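Local coordinates for protein trans-4-hydroxy-L-proline dehydratase (Clostridioides difficile 70-100-2010, PDB 6VXC) that uses a glycyl radical to dehydrate trans-4-hydroxy-L-proline to (S)-1-pyrroline-5-carboxylate in the anaerobic breakdown of hydroxyproline, at residues A223-M231 with P540-V548. Sequence-based numbering, arbitrary orientation.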
loop_
_atom_site.group_PDB
_atom_site.type_symbol
_atom_site.label_atom_id
_atom_site.label_comp_id
_atom_site.label_asym_id
_atom_site.label_seq_id
_atom_site.Cartn_x
_atom_site.Cartn_y
_atom_site.Cartn_z
ATOM N N ALA A 223 -20.622 15.465 -12.290
ATOM C CA ALA A 223 -20.312 14.886 -10.991
ATOM C C ALA A 223 -19.117 15.583 -10.342
ATOM O O ALA A 223 -19.115 15.834 -9.134
ATOM C CB ALA A 223 -20.056 13.386 -11.132
ATOM N N MET A 224 -18.085 15.889 -11.130
ATOM C CA MET A 224 -16.918 16.569 -10.576
ATOM C C MET A 224 -17.294 17.920 -9.990
ATOM O O MET A 224 -16.768 18.316 -8.942
ATOM C CB MET A 224 -15.830 16.720 -11.641
ATOM C CG MET A 224 -15.163 15.413 -12.029
ATOM S SD MET A 224 -13.917 15.672 -13.299
ATOM C CE MET A 224 -14.302 14.350 -14.412
ATOM N N ALA A 225 -18.196 18.646 -10.661
ATOM C CA ALA A 225 -18.638 19.950 -10.165
ATOM C C ALA A 225 -19.349 19.826 -8.823
ATOM O O ALA A 225 -19.157 20.656 -7.923
ATOM C CB ALA A 225 -19.546 20.621 -11.199
ATOM N N ILE A 226 -20.183 18.803 -8.675
ATOM C CA ILE A 226 -20.846 18.572 -7.401
ATOM C C ILE A 226 -19.827 18.224 -6.319
ATOM O O ILE A 226 -19.956 18.654 -5.171
ATOM C CB ILE A 226 -21.925 17.484 -7.565
ATOM C CG1 ILE A 226 -23.067 18.012 -8.468
ATOM C CG2 ILE A 226 -22.418 17.035 -6.207
ATOM C CD1 ILE A 226 -24.002 16.931 -9.000
ATOM N N ALA A 227 -18.805 17.440 -6.665
ATOM C CA ALA A 227 -17.754 17.129 -5.699
ATOM C C ALA A 227 -17.028 18.392 -5.232
ATOM O O ALA A 227 -16.669 18.507 -4.054
ATOM C CB ALA A 227 -16.770 16.126 -6.306
ATOM N N CYS A 228 -16.789 19.341 -6.145
ATOM C CA CYS A 228 -16.173 20.614 -5.757
ATOM C C CYS A 228 -17.029 21.350 -4.737
ATOM O O CYS A 228 -16.516 21.866 -3.735
ATOM C CB CYS A 228 -15.948 21.508 -6.980
ATOM S SG CYS A 228 -14.696 20.964 -8.170
ATOM N N ASP A 229 -18.339 21.443 -4.997
ATOM C CA ASP A 229 -19.243 22.075 -4.041
ATOM C C ASP A 229 -19.160 21.408 -2.677
ATOM O O ASP A 229 -19.269 22.074 -1.645
ATOM C CB ASP A 229 -20.693 22.025 -4.539
ATOM C CG ASP A 229 -20.938 22.895 -5.750
ATOM O OD1 ASP A 229 -20.222 23.901 -5.920
ATOM O OD2 ASP A 229 -21.870 22.572 -6.520
ATOM N N ALA A 230 -19.038 20.081 -2.654
ATOM C CA ALA A 230 -18.933 19.389 -1.378
ATOM C C ALA A 230 -17.682 19.828 -0.617
ATOM O O ALA A 230 -17.727 20.033 0.601
ATOM C CB ALA A 230 -18.951 17.878 -1.599
ATOM N N MET A 231 -16.553 19.972 -1.308
ATOM C CA MET A 231 -15.346 20.397 -0.601
ATOM C C MET A 231 -15.505 21.813 -0.055
ATOM O O MET A 231 -15.074 22.106 1.064
ATOM C CB MET A 231 -14.118 20.292 -1.516
ATOM C CG MET A 231 -13.770 18.851 -1.913
ATOM S SD MET A 231 -13.453 17.775 -0.510
ATOM C CE MET A 231 -11.931 18.445 0.126
ATOM N N PRO A 540 -17.374 5.110 -9.608
ATOM C CA PRO A 540 -16.751 6.339 -10.097
ATOM C C PRO A 540 -16.407 7.215 -8.909
ATOM O O PRO A 540 -17.045 7.154 -7.861
ATOM C CB PRO A 540 -17.832 6.968 -10.982
ATOM C CG PRO A 540 -19.110 6.435 -10.450
ATOM C CD PRO A 540 -18.798 5.033 -9.982
ATOM N N CYS A 541 -15.342 7.982 -9.043
ATOM C CA CYS A 541 -14.850 8.805 -7.941
ATOM C C CYS A 541 -14.681 10.233 -8.432
ATOM O O CYS A 541 -13.564 10.674 -8.714
ATOM C CB CYS A 541 -13.552 8.224 -7.363
ATOM S SG CYS A 541 -12.326 7.732 -8.618
ATOM N N PRO A 542 -15.779 10.993 -8.538
ATOM C CA PRO A 542 -15.664 12.375 -9.040
ATOM C C PRO A 542 -14.741 13.246 -8.206
ATOM O O PRO A 542 -14.055 14.102 -8.776
ATOM C CB PRO A 542 -17.104 12.912 -8.996
ATOM C CG PRO A 542 -17.972 11.753 -8.684
ATOM C CD PRO A 542 -17.140 10.646 -8.115
ATOM N N LEU A 543 -14.683 13.072 -6.887
ATOM C CA LEU A 543 -13.767 13.921 -6.126
ATOM C C LEU A 543 -12.322 13.640 -6.526
ATOM O O LEU A 543 -11.597 14.550 -6.932
ATOM C CB LEU A 543 -13.963 13.747 -4.615
ATOM C CG LEU A 543 -12.981 14.551 -3.743
ATOM C CD1 LEU A 543 -13.120 16.058 -4.029
ATOM C CD2 LEU A 543 -13.178 14.286 -2.233
ATOM N N MET A 544 -11.899 12.374 -6.500
ATOM C CA MET A 544 -10.523 12.085 -6.905
ATOM C C MET A 544 -10.236 12.606 -8.312
ATOM O O MET A 544 -9.143 13.119 -8.580
ATOM C CB MET A 544 -10.235 10.584 -6.819
ATOM C CG MET A 544 -8.799 10.209 -7.210
ATOM S SD MET A 544 -7.591 10.713 -5.950
ATOM C CE MET A 544 -8.011 9.540 -4.668
ATOM N N SER A 545 -11.214 12.507 -9.218
ATOM C CA SER A 545 -10.986 12.941 -10.590
ATOM C C SER A 545 -10.634 14.423 -10.674
ATOM O O SER A 545 -9.900 14.825 -11.579
ATOM C CB SER A 545 -12.210 12.628 -11.453
ATOM O OG SER A 545 -12.484 11.236 -11.459
ATOM N N THR A 546 -11.152 15.254 -9.763
ATOM C CA THR A 546 -10.904 16.691 -9.870
ATOM C C THR A 546 -9.436 17.049 -9.688
ATOM O O THR A 546 -9.013 18.105 -10.161
ATOM C CB THR A 546 -11.731 17.480 -8.846
ATOM O OG1 THR A 546 -11.314 17.126 -7.516
ATOM C CG2 THR A 546 -13.257 17.231 -9.022
ATOM N N ILE A 547 -8.641 16.198 -9.040
ATOM C CA ILE A 547 -7.271 16.558 -8.708
ATOM C C ILE A 547 -6.240 15.671 -9.404
ATOM O O ILE A 547 -5.072 15.713 -9.050
ATOM C CB ILE A 547 -7.046 16.545 -7.184
ATOM C CG1 ILE A 547 -7.363 15.159 -6.634
ATOM C CG2 ILE A 547 -7.850 17.666 -6.507
ATOM C CD1 ILE A 547 -6.943 14.953 -5.193
ATOM N N VAL A 548 -6.669 14.870 -10.346
ATOM C CA VAL A 548 -5.781 14.013 -11.050
ATOM C C VAL A 548 -5.679 14.359 -12.524
ATOM O O VAL A 548 -6.658 14.324 -13.241
ATOM C CB VAL A 548 -6.182 12.531 -10.935
ATOM C CG1 VAL A 548 -5.400 11.713 -11.930
ATOM C CG2 VAL A 548 -6.071 11.992 -9.542
#
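Ala227 sets its methyl group against the backbone of Pro542 and Leu543, with CB 3.7 Å from Leu543 CA, consistent with a closest approach of 8.1 Å between the axes of 223-231 and 542-546. One turn earlier, Ala223 meets the proline ring: its CB lies 3.6 Å from Pro542 CG, while Pro542 CB rests on the Ala223 carbonyl. Longer side chains close in around these two alanines. The side chains of Met224 and Thr546 run alongside one another in opposing senses, Thr546 CG2 reaching Met224 CB at 3.7 Å and also touching Cys228 SG. Beyond that, the methionine chain bends at its last torsion (chi3 -134°), and both SD and CE lie against Ser545 CB. Leu543 holds CG anti to its backbone N (chi1 177°), which carries its two methyl groups to Met231; the leucine lies roughly perpendicular to the Met231 chain, and CD1 comes within 3.6 Å of Met231 CG.

The contact joins the long helix 214-248 to the short helix 542-546, nearly perpendicular to it, within the PFL-like portion of this glycyl radical enzyme and away from the glycyl radical site and the probable catalytic cysteine. Helix 192-205 adds Ile199 and Phe192 to the apolar cluster, and Phe72 of helix 64-78 touches Leu543.

No hydrogen bond crosses between the segments. Thr546 OG1 donates to Leu543 O at 2.7 Å, in the carbonyl plane, and the same oxygen accepts from Thr546 N, leaving CG2 turned to the long helix. Ser545 OG accepts a hydrogen bond from Tyr558 N, and Glu293 accepts from the backbone N atoms of Leu543 and Met544 in the first turn.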